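Local atomic coordinates of protein STE5 (Saccharomyces cerevisiae, PDB entry 3FZE), a protein that serves as a scaffold of the yeast pheromone response, its minimal scaffold domain cocatalysing phosphorylation of the MAP kinase Fus3 by Ste7. Residues Tyr41-Ala46 against Leu183-His188; Ile49-Leu54 against Tyr179-Ser184; Phe93-Leu98 against Gln130-Phe135. All blocks are in the same frame, centred on the assembly; numbering follows the deposited sequence. Where two conformers were deposited one is given.

The contacts lie in two regions of a vWA-like alpha/beta/alpha domain. Contacts 1 and 2 are neighbours, their centres 8 Å apart, and both join helix 35-50 to the chain at and beyond the end of helix 170-180, sharing Leu183. Contact 3 lies about 28 Å from contact 1 between centres, beyond the chain's centre, and ties the start of helix 95-102 to the loop after strand 111-117. All are partly buried. Contact 1 sets Phe185 and Leu183 on helix 35-50, about Asn42 and Ala46; contact 2 is an aromatic pair edged by exposed Lys50 and Ile49, and contact 3, the largest, a proline packed against an aromatic ring, with a water bridge at its margin.

Contact 1 of 3, residues Tyr41-Ala46 against Leu183-His188; sequences YNSLKA and LSFDEH
Phe185 lays one face of its ring over the CB of Asn42, a CH-pi contact in which Asn42 CB stands 3.8 Å from the centroid of the Phe185 ring and 15° off its normal, offset toward the rim on the CG-CD2 side. The touching part of the asparagine is thus its aliphatic root. The CD2 side of the same ring reaches the helix backbone, with Phe185 CD2 3.6 Å from Asn42 O, a carbonyl that already accepts the helical bond from Ala46 N. With CG anti to its carbonyl carbon (chi1 -47°), the phenylalanine turns its ring back onto the helix, near Ser43. In one of two modelled positions the Ser43 hydroxyl is bonded to Val39 O, one turn back.

Ala46 fills the next step along the helix. Its CB meets the ring at the edge, 4.0 Å from Phe185 CD2, and also touches the backbone, 3.7 Å from Ser184 O. Beyond it Leu183 presses a methyl on the backbone, Leu183 CD1 lying 3.3 Å from Ala46 O. The small side chain of Ala46 is consistent with the close approach of Leu183-Phe185, which run along the helix in the direction opposite to it. The segment 183-188 has no regular structure and follows helix 170-180, itself touched by Ser43 and Phe185 through Cys178; these contacts hold Leu183-Phe185, the start of the C-terminal tail, along helix 35-50, beside helix 170-180.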
loop_
_atom_site.group_PDB
_atom_site.type_symbol
_atom_site.label_atom_id
_atom_site.label_comp_id
_atom_site.label_asym_id
_atom_site.label_seq_id
_atom_site.Cartn_x
_atom_site.Cartn_y
_atom_site.Cartn_z
ATOM N N TYR A 41 -6.048 -7.849 4.833
ATOM C CA TYR A 41 -7.237 -8.361 4.158
ATOM C C TYR A 41 -8.459 -7.497 4.429
ATOM O O TYR A 41 -9.137 -7.080 3.494
ATOM C CB TYR A 41 -7.508 -9.819 4.565
ATOM C CG TYR A 41 -8.807 -10.368 4.026
ATOM C CD1 TYR A 41 -8.969 -10.607 2.663
ATOM C CD2 TYR A 41 -9.877 -10.641 4.872
ATOM C CE1 TYR A 41 -10.170 -11.096 2.155
ATOM C CE2 TYR A 41 -11.080 -11.137 4.371
ATOM C CZ TYR A 41 -11.215 -11.368 3.008
ATOM O OH TYR A 41 -12.402 -11.862 2.489
ATOM N N ASN A 42 -8.743 -7.231 5.704
ATOM C CA ASN A 42 -9.941 -6.485 6.047
ATOM C C ASN A 42 -9.916 -5.086 5.466
ATOM O O ASN A 42 -10.946 -4.563 5.061
ATOM C CB ASN A 42 -10.137 -6.410 7.561
ATOM C CG ASN A 42 -10.547 -7.733 8.163
ATOM O OD1 ASN A 42 -11.061 -8.610 7.470
ATOM N ND2 ASN A 42 -10.321 -7.884 9.467
ATOM N N SER A 43 -8.738 -4.478 5.438
ATOM C CA SER A 43 -8.618 -3.122 4.923
ATOM C C SER A 43 -8.855 -3.063 3.424
ATOM O O SER A 43 -9.606 -2.219 2.948
ATOM C CB SER A 43 -7.259 -2.527 5.272
ATOM O OG SER A 43 -7.118 -2.468 6.675
ATOM N N LEU A 44 -8.226 -3.965 2.681
ATOM C CA LEU A 44 -8.407 -3.974 1.237
ATOM C C LEU A 44 -9.889 -4.191 0.906
ATOM O O LEU A 44 -10.440 -3.509 0.044
ATOM C CB LEU A 44 -7.512 -5.010 0.563
ATOM C CG LEU A 44 -6.011 -4.720 0.558
ATOM C CD1 LEU A 44 -5.235 -5.883 -0.058
ATOM C CD2 LEU A 44 -5.714 -3.446 -0.214
ATOM N N LYS A 45 -10.545 -5.112 1.600
ATOM C CA LYS A 45 -11.973 -5.335 1.371
ATOM C C LYS A 45 -12.785 -4.072 1.692
ATOM O O LYS A 45 -13.644 -3.657 0.913
ATOM C CB LYS A 45 -12.486 -6.530 2.188
ATOM C CG LYS A 45 -11.914 -7.871 1.755
ATOM C CD LYS A 45 -12.604 -8.426 0.522
ATOM C CE LYS A 45 -14.032 -8.867 0.834
ATOM N NZ LYS A 45 -14.637 -9.638 -0.289
ATOM N N ALA A 46 -12.505 -3.456 2.833
ATOM C CA ALA A 46 -13.274 -2.290 3.258
ATOM C C ALA A 46 -13.167 -1.141 2.260
ATOM O O ALA A 46 -14.163 -0.487 1.936
ATOM C CB ALA A 46 -12.831 -1.838 4.643
ATOM N N LEU A 183 -14.769 4.155 6.671
ATOM C CA LEU A 183 -15.028 2.730 6.530
ATOM C C LEU A 183 -14.722 2.008 7.841
ATOM O O LEU A 183 -14.065 2.565 8.722
ATOM C CB LEU A 183 -14.198 2.158 5.374
ATOM C CG LEU A 183 -14.402 2.888 4.042
ATOM C CD1 LEU A 183 -13.298 2.549 3.050
ATOM C CD2 LEU A 183 -15.781 2.594 3.453
ATOM N N SER A 184 -15.229 0.784 7.981
ATOM C CA SER A 184 -14.889 -0.077 9.115
ATOM C C SER A 184 -14.881 -1.534 8.662
ATOM O O SER A 184 -15.137 -1.815 7.495
ATOM C CB SER A 184 -15.878 0.114 10.265
ATOM O OG SER A 184 -17.036 -0.680 10.075
ATOM N N PHE A 185 -14.601 -2.464 9.575
ATOM C CA PHE A 185 -14.558 -3.878 9.192
ATOM C C PHE A 185 -15.783 -4.672 9.660
ATOM O O PHE A 185 -15.777 -5.905 9.623
ATOM C CB PHE A 185 -13.285 -4.556 9.730
ATOM C CG PHE A 185 -12.012 -3.774 9.492
ATOM C CD1 PHE A 185 -11.034 -3.707 10.476
ATOM C CD2 PHE A 185 -11.791 -3.111 8.294
ATOM C CE1 PHE A 185 -9.852 -2.997 10.269
ATOM C CE2 PHE A 185 -10.608 -2.393 8.081
ATOM C CZ PHE A 185 -9.641 -2.341 9.068
ATOM N N ASP A 186 -16.831 -3.980 10.092
ATOM C CA ASP A 186 -17.979 -4.659 10.691
ATOM C C ASP A 186 -18.873 -5.379 9.679
ATOM O O ASP A 186 -19.797 -6.100 10.060
ATOM C CB ASP A 186 -18.807 -3.687 11.538
ATOM C CG ASP A 186 -19.530 -2.652 10.699
ATOM O OD1 ASP A 186 -19.422 -2.698 9.453
ATOM O OD2 ASP A 186 -20.217 -1.792 11.290
ATOM N N GLU A 187 -18.598 -5.179 8.395
ATOM C CA GLU A 187 -19.357 -5.826 7.330
ATOM C C GLU A 187 -20.848 -5.510 7.406
ATOM O O GLU A 187 -21.682 -6.356 7.083
ATOM C CB GLU A 187 -19.143 -7.344 7.352
ATOM N N HIS A 188 -21.184 -4.297 7.839
ATOM C CA HIS A 188 -22.566 -3.838 7.777
ATOM C C HIS A 188 -22.806 -3.006 6.519
ATOM O O HIS A 188 -21.963 -2.202 6.112
ATOM C CB HIS A 188 -22.959 -3.043 9.022
ATOM C CG HIS A 188 -24.351 -2.490 8.963
ATOM N ND1 HIS A 188 -25.470 -3.264 9.192
ATOM C CD2 HIS A 188 -24.803 -1.245 8.692
ATOM C CE1 HIS A 188 -26.551 -2.515 9.069
ATOM N NE2 HIS A 188 -26.178 -1.285 8.767
#

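Contact 2 of 3, residues Ile49-Leu54 against Tyr179-Ser184; sequences IKFARL and YSFGLS
This is a hydrophobic contact between two helix ends, built round an edge-to-face (T-shaped) aromatic pair, in the vWA-like alpha/beta/alpha fold. Residues 49-54 carry the chain from the end of helix 35-50 toward strand 55-60, and residues 179-184 close helix 170-180. The second helix ends in a Schellman motif, with Gly182 at positive phi and Gly182 N bonded to Tyr179 O. Phe181, just before the glycine, and Leu183, just after it, both direct their CB atoms at the first segment.

Phe51 points its ring edge at the face of Phe181; the planes stand at 84° and the centroids of the Phe51 and Phe181 rings are 5.5 Å apart. The nearest atoms are Phe51 CZ and Phe181 CE1, at 4.0 Å, with Phe51 CE2 over the centre of the Phe181 ring. Phe51 is buried and also touches Asn19 and Leu20 of strand 19-26, so the pair links the end of helix 170-180 to the sheet. Alongside, Leu183 sends CD2 past Ile49, where Leu183 CD2 lies 3.9 Å from Ile49 CB, the two side chains running in opposite directions.

Lys50 borders the exposed side. Its CG sits over the centre of one face of the neighbouring Phe51 ring, and with CG anti to the backbone N (chi1 -177°) the chain extends across Phe181, Lys50 CE lying 3.7 Å from Phe181 CD1. A bend at chi4 (79°) turns the amine to a water that links the segments weakly: it accepts from Lys50 NZ at 3.0 Å and donates to Phe181 O at 3.3 Å.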
loop_
_atom_site.group_PDB
_atom_site.type_symbol
_atom_site.label_atom_id
_atom_site.label_comp_id
_atom_site.label_asym_id
_atom_site.label_seq_id
_atom_site.Cartn_x
_atom_site.Cartn_y
_atom_site.Cartn_z
ATOM N N ILE A 49 -15.521 -0.660 -0.732
ATOM C CA ILE A 49 -16.849 -0.075 -0.533
ATOM C C ILE A 49 -16.879 1.331 -1.143
ATOM O O ILE A 49 -17.875 1.742 -1.738
ATOM C CB ILE A 49 -17.216 0.012 0.965
ATOM C CG1 ILE A 49 -17.361 -1.394 1.562
ATOM C CG2 ILE A 49 -18.484 0.840 1.179
ATOM C CD1 ILE A 49 -17.423 -1.388 3.071
ATOM N N LYS A 50 -15.765 2.047 -1.006
ATOM C CA LYS A 50 -15.630 3.397 -1.562
ATOM C C LYS A 50 -15.023 3.419 -2.969
ATOM O O LYS A 50 -15.409 4.243 -3.810
ATOM C CB LYS A 50 -14.789 4.278 -0.636
ATOM C CG LYS A 50 -14.687 5.720 -1.124
ATOM C CD LYS A 50 -14.224 6.674 -0.034
ATOM C CE LYS A 50 -14.045 8.092 -0.574
ATOM N NZ LYS A 50 -15.345 8.808 -0.716
ATOM N N PHE A 51 -14.075 2.519 -3.204
ATOM C CA PHE A 51 -13.303 2.476 -4.443
ATOM C C PHE A 51 -13.462 1.115 -5.110
ATOM O O PHE A 51 -12.652 0.223 -4.896
ATOM C CB PHE A 51 -11.808 2.712 -4.139
ATOM C CG PHE A 51 -11.519 4.047 -3.496
ATOM C CD1 PHE A 51 -11.635 5.224 -4.226
ATOM C CD2 PHE A 51 -11.130 4.128 -2.167
ATOM C CE1 PHE A 51 -11.370 6.458 -3.642
ATOM C CE2 PHE A 51 -10.849 5.362 -1.578
ATOM C CZ PHE A 51 -10.972 6.522 -2.310
ATOM N N ALA A 52 -14.503 0.948 -5.921
ATOM C CA ALA A 52 -14.755 -0.339 -6.566
ATOM C C ALA A 52 -13.583 -0.777 -7.456
ATOM O O ALA A 52 -13.313 -1.972 -7.612
ATOM C CB ALA A 52 -16.045 -0.281 -7.377
ATOM N N ARG A 53 -12.901 0.195 -8.047
ATOM C CA ARG A 53 -11.777 -0.091 -8.939
ATOM C C ARG A 53 -10.429 -0.079 -8.207
ATOM O O ARG A 53 -9.368 0.042 -8.819
ATOM C CB ARG A 53 -11.790 0.879 -10.122
ATOM C CG ARG A 53 -13.118 0.806 -10.884
ATOM C CD ARG A 53 -13.211 1.822 -12.000
ATOM N NE ARG A 53 -13.311 3.154 -11.441
ATOM C CZ ARG A 53 -12.295 3.997 -11.344
ATOM N NH1 ARG A 53 -11.104 3.643 -11.805
ATOM N NH2 ARG A 53 -12.476 5.190 -10.792
ATOM N N LEU A 54 -10.478 -0.217 -6.890
ATOM C CA LEU A 54 -9.262 -0.287 -6.077
ATOM C C LEU A 54 -8.197 -1.214 -6.677
ATOM O O LEU A 54 -8.485 -2.369 -6.984
ATOM C CB LEU A 54 -9.606 -0.789 -4.676
ATOM C CG LEU A 54 -8.498 -0.730 -3.635
ATOM C CD1 LEU A 54 -8.003 0.698 -3.410
ATOM C CD2 LEU A 54 -8.993 -1.359 -2.331
ATOM N N TYR A 179 -10.467 4.246 8.289
ATOM C CA TYR A 179 -11.360 5.067 9.090
ATOM C C TYR A 179 -11.399 6.513 8.605
ATOM O O TYR A 179 -12.435 7.164 8.704
ATOM C CB TYR A 179 -11.036 4.959 10.588
ATOM C CG TYR A 179 -11.685 3.754 11.225
ATOM C CD1 TYR A 179 -11.244 2.459 10.914
ATOM C CD2 TYR A 179 -12.753 3.894 12.090
ATOM C CE1 TYR A 179 -11.855 1.352 11.474
ATOM C CE2 TYR A 179 -13.368 2.794 12.663
ATOM C CZ TYR A 179 -12.917 1.523 12.339
ATOM O OH TYR A 179 -13.540 0.436 12.920
ATOM N N SER A 180 -10.283 7.008 8.075
ATOM C CA SER A 180 -10.258 8.369 7.538
ATOM C C SER A 180 -11.253 8.509 6.389
ATOM O O SER A 180 -11.785 9.594 6.144
ATOM C CB SER A 180 -8.854 8.758 7.071
ATOM O OG SER A 180 -7.962 8.885 8.165
ATOM N N PHE A 181 -11.517 7.405 5.697
ATOM C CA PHE A 181 -12.524 7.398 4.630
ATOM C C PHE A 181 -13.932 7.007 5.105
ATOM O O PHE A 181 -14.852 6.879 4.297
ATOM C CB PHE A 181 -12.069 6.499 3.471
ATOM C CG PHE A 181 -10.953 7.084 2.658
ATOM C CD1 PHE A 181 -11.208 8.084 1.731
ATOM C CD2 PHE A 181 -9.651 6.643 2.817
ATOM C CE1 PHE A 181 -10.188 8.631 0.981
ATOM C CE2 PHE A 181 -8.623 7.192 2.071
ATOM C CZ PHE A 181 -8.892 8.184 1.149
ATOM N N GLY A 182 -14.099 6.829 6.413
ATOM C CA GLY A 182 -15.385 6.478 6.984
ATOM C C GLY A 182 -15.768 5.019 6.799
ATOM O O GLY A 182 -16.949 4.675 6.770
ATOM N N LEU A 183 -14.769 4.155 6.671
ATOM C CA LEU A 183 -15.028 2.730 6.530
ATOM C C LEU A 183 -14.722 2.008 7.841
ATOM O O LEU A 183 -14.065 2.565 8.722
ATOM C CB LEU A 183 -14.198 2.158 5.374
ATOM C CG LEU A 183 -14.402 2.888 4.042
ATOM C CD1 LEU A 183 -13.298 2.549 3.050
ATOM C CD2 LEU A 183 -15.781 2.594 3.453
ATOM N N SER A 184 -15.229 0.784 7.981
ATOM C CA SER A 184 -14.889 -0.077 9.115
ATOM C C SER A 184 -14.881 -1.534 8.662
ATOM O O SER A 184 -15.137 -1.815 7.495
ATOM C CB SER A 184 -15.878 0.114 10.265
ATOM O OG SER A 184 -17.036 -0.680 10.075
HETATM O O HOH W 1 -14.776 9.420 2.135
#

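Contact 3 of 3, residues Phe93-Leu98 against Gln130-Phe135; sequences FSPIWL and QDYRCF
Pro95 and Tyr132 make the tight half of this contact: Pro95 CG stands 3.6 Å from the centroid of the Tyr132 ring and only 7° off its normal, a CH-pi contact over the middle of the face. The proline is wedged further by the loop backbone, Pro95 CG lying 3.0 Å from Asp131 O, and by Phe135, whose CE1 is 4.0 Å from Pro95 CB. Cys134 closes another side; its SG lies between the backbone N and carbonyl carbon (chi1 48°), which brings Cys134 SG to 3.6 Å from Ile96 N. An alanine in place of Tyr132 would probably open a gap beneath the proline ring and leave Ile127 O without the hydroxyl bonded to it. Gln130, also packed on Pro95, bonds Asn63 OD1 through NE2. At the helix start Ser94 acts as N-cap, accepting from Trp97 N.

The outer side is looser. There Ile96 CD1 rests on Cys134 CB at 3.8 Å, and a water joins the segments, accepting from Ile96 N at 3.0 Å and donating to Asp131 OD1 at 2.7 Å.

The contact packs the first turn of helix 95-102 against the loop between strands 111-117 and 145-150. Beneath it Tyr132 and Phe135 reach Ile113 of strand 111-117, while Phe93 and Leu98 touch Ile23 of strand 19-26 and Cys57 of strand 55-60.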
loop_
_atom_site.group_PDB
_atom_site.type_symbol
_atom_site.label_atom_id
_atom_site.label_comp_id
_atom_site.label_asym_id
_atom_site.label_seq_id
_atom_site.Cartn_x
_atom_site.Cartn_y
_atom_site.Cartn_z
ATOM N N PHE A 93 9.859 -5.178 -8.804
ATOM C CA PHE A 93 8.926 -4.063 -8.764
ATOM C C PHE A 93 9.571 -2.702 -9.048
ATOM O O PHE A 93 10.682 -2.420 -8.611
ATOM C CB PHE A 93 8.227 -3.998 -7.407
ATOM C CG PHE A 93 7.367 -2.784 -7.253
ATOM C CD1 PHE A 93 6.067 -2.784 -7.726
ATOM C CD2 PHE A 93 7.877 -1.625 -6.685
ATOM C CE1 PHE A 93 5.271 -1.658 -7.605
ATOM C CE2 PHE A 93 7.077 -0.490 -6.559
ATOM C CZ PHE A 93 5.783 -0.510 -7.027
ATOM N N SER A 94 8.841 -1.853 -9.763
ATOM C CA SER A 94 9.163 -0.433 -9.852
ATOM C C SER A 94 7.860 0.303 -10.104
ATOM O O SER A 94 6.896 -0.286 -10.604
ATOM C CB SER A 94 10.152 -0.139 -10.984
ATOM O OG SER A 94 9.570 -0.386 -12.256
ATOM N N PRO A 95 7.812 1.590 -9.742
ATOM C CA PRO A 95 6.584 2.341 -10.019
ATOM C C PRO A 95 6.254 2.364 -11.514
ATOM O O PRO A 95 5.092 2.169 -11.872
ATOM C CB PRO A 95 6.912 3.742 -9.501
ATOM C CG PRO A 95 7.880 3.491 -8.384
ATOM C CD PRO A 95 8.728 2.326 -8.852
ATOM N N ILE A 96 7.248 2.586 -12.373
ATOM C CA ILE A 96 6.980 2.589 -13.807
ATOM C C ILE A 96 6.482 1.227 -14.289
ATOM O O ILE A 96 5.571 1.155 -15.112
ATOM C CB ILE A 96 8.198 3.044 -14.655
ATOM C CG1 ILE A 96 7.793 3.158 -16.127
ATOM C CG2 ILE A 96 9.357 2.080 -14.514
ATOM C CD1 ILE A 96 6.587 4.036 -16.354
ATOM N N TRP A 97 7.062 0.142 -13.773
ATOM C CA TRP A 97 6.553 -1.180 -14.110
ATOM C C TRP A 97 5.071 -1.259 -13.746
ATOM O O TRP A 97 4.251 -1.730 -14.533
ATOM C CB TRP A 97 7.314 -2.303 -13.391
ATOM C CG TRP A 97 6.649 -3.625 -13.614
ATOM C CD1 TRP A 97 6.846 -4.478 -14.664
ATOM C CD2 TRP A 97 5.635 -4.223 -12.795
ATOM N NE1 TRP A 97 6.025 -5.575 -14.542
ATOM C CE2 TRP A 97 5.274 -5.444 -13.406
ATOM C CE3 TRP A 97 5.001 -3.849 -11.607
ATOM C CZ2 TRP A 97 4.308 -6.294 -12.864
ATOM C CZ3 TRP A 97 4.038 -4.696 -11.067
ATOM C CH2 TRP A 97 3.699 -5.900 -11.703
ATOM N N LEU A 98 4.735 -0.798 -12.546
ATOM C CA LEU A 98 3.353 -0.852 -12.084
ATOM C C LEU A 98 2.428 -0.007 -12.965
ATOM O O LEU A 98 1.347 -0.460 -13.341
ATOM C CB LEU A 98 3.245 -0.432 -10.615
ATOM C CG LEU A 98 1.870 -0.617 -9.964
ATOM C CD1 LEU A 98 1.495 -2.107 -9.848
ATOM C CD2 LEU A 98 1.829 0.075 -8.597
ATOM N N GLN A 130 11.803 4.277 -4.085
ATOM C CA GLN A 130 11.649 4.248 -5.537
ATOM C C GLN A 130 10.973 5.520 -6.038
ATOM O O GLN A 130 10.420 6.277 -5.246
ATOM C CB GLN A 130 10.908 2.974 -5.963
ATOM C CG GLN A 130 11.703 1.709 -5.630
ATOM C CD GLN A 130 10.930 0.419 -5.854
ATOM O OE1 GLN A 130 9.861 0.422 -6.469
ATOM N NE2 GLN A 130 11.465 -0.697 -5.339
ATOM N N ASP A 131 11.044 5.772 -7.342
ATOM C CA ASP A 131 10.504 7.019 -7.875
ATOM C C ASP A 131 9.098 6.840 -8.445
ATOM O O ASP A 131 8.892 6.151 -9.448
ATOM C CB ASP A 131 11.461 7.684 -8.878
ATOM C CG ASP A 131 11.491 6.986 -10.226
ATOM O OD1 ASP A 131 11.218 5.768 -10.285
ATOM O OD2 ASP A 131 11.800 7.663 -11.230
ATOM N N TYR A 132 8.139 7.463 -7.777
ATOM C CA TYR A 132 6.735 7.354 -8.152
ATOM C C TYR A 132 6.400 8.439 -9.174
ATOM O O TYR A 132 5.241 8.692 -9.504
ATOM C CB TYR A 132 5.864 7.353 -6.900
ATOM C CG TYR A 132 6.090 6.071 -6.106
ATOM C CD1 TYR A 132 7.200 5.932 -5.279
ATOM C CD2 TYR A 132 5.236 4.983 -6.234
ATOM C CE1 TYR A 132 7.433 4.755 -4.571
ATOM C CE2 TYR A 132 5.460 3.805 -5.529
ATOM C CZ TYR A 132 6.564 3.698 -4.703
ATOM O OH TYR A 132 6.792 2.534 -4.000
ATOM N N ARG A 133 7.479 9.064 -9.640
ATOM C CA ARG A 133 7.570 9.797 -10.898
ATOM C C ARG A 133 6.372 9.698 -11.837
ATOM O O ARG A 133 5.672 10.677 -12.078
ATOM C CB ARG A 133 8.821 9.339 -11.652
ATOM N N CYS A 134 6.164 8.505 -12.375
ATOM C CA CYS A 134 5.265 8.271 -13.497
ATOM C C CYS A 134 3.788 8.448 -13.172
ATOM O O CYS A 134 2.954 8.503 -14.073
ATOM C CB CYS A 134 5.474 6.844 -13.973
ATOM S SG CYS A 134 5.445 5.703 -12.570
ATOM N N PHE A 135 3.454 8.503 -11.891
ATOM C CA PHE A 135 2.069 8.705 -11.511
ATOM C C PHE A 135 1.731 10.200 -11.519
ATOM O O PHE A 135 0.862 10.660 -10.783
ATOM C CB PHE A 135 1.746 8.011 -10.184
ATOM C CG PHE A 135 1.799 6.508 -10.271
ATOM C CD1 PHE A 135 2.914 5.813 -9.834
ATOM C CD2 PHE A 135 0.751 5.796 -10.832
ATOM C CE1 PHE A 135 2.973 4.440 -9.937
ATOM C CE2 PHE A 135 0.803 4.427 -10.936
ATOM C CZ PHE A 135 1.916 3.741 -10.491
HETATM O O HOH W 2 9.879 3.908 -11.642
#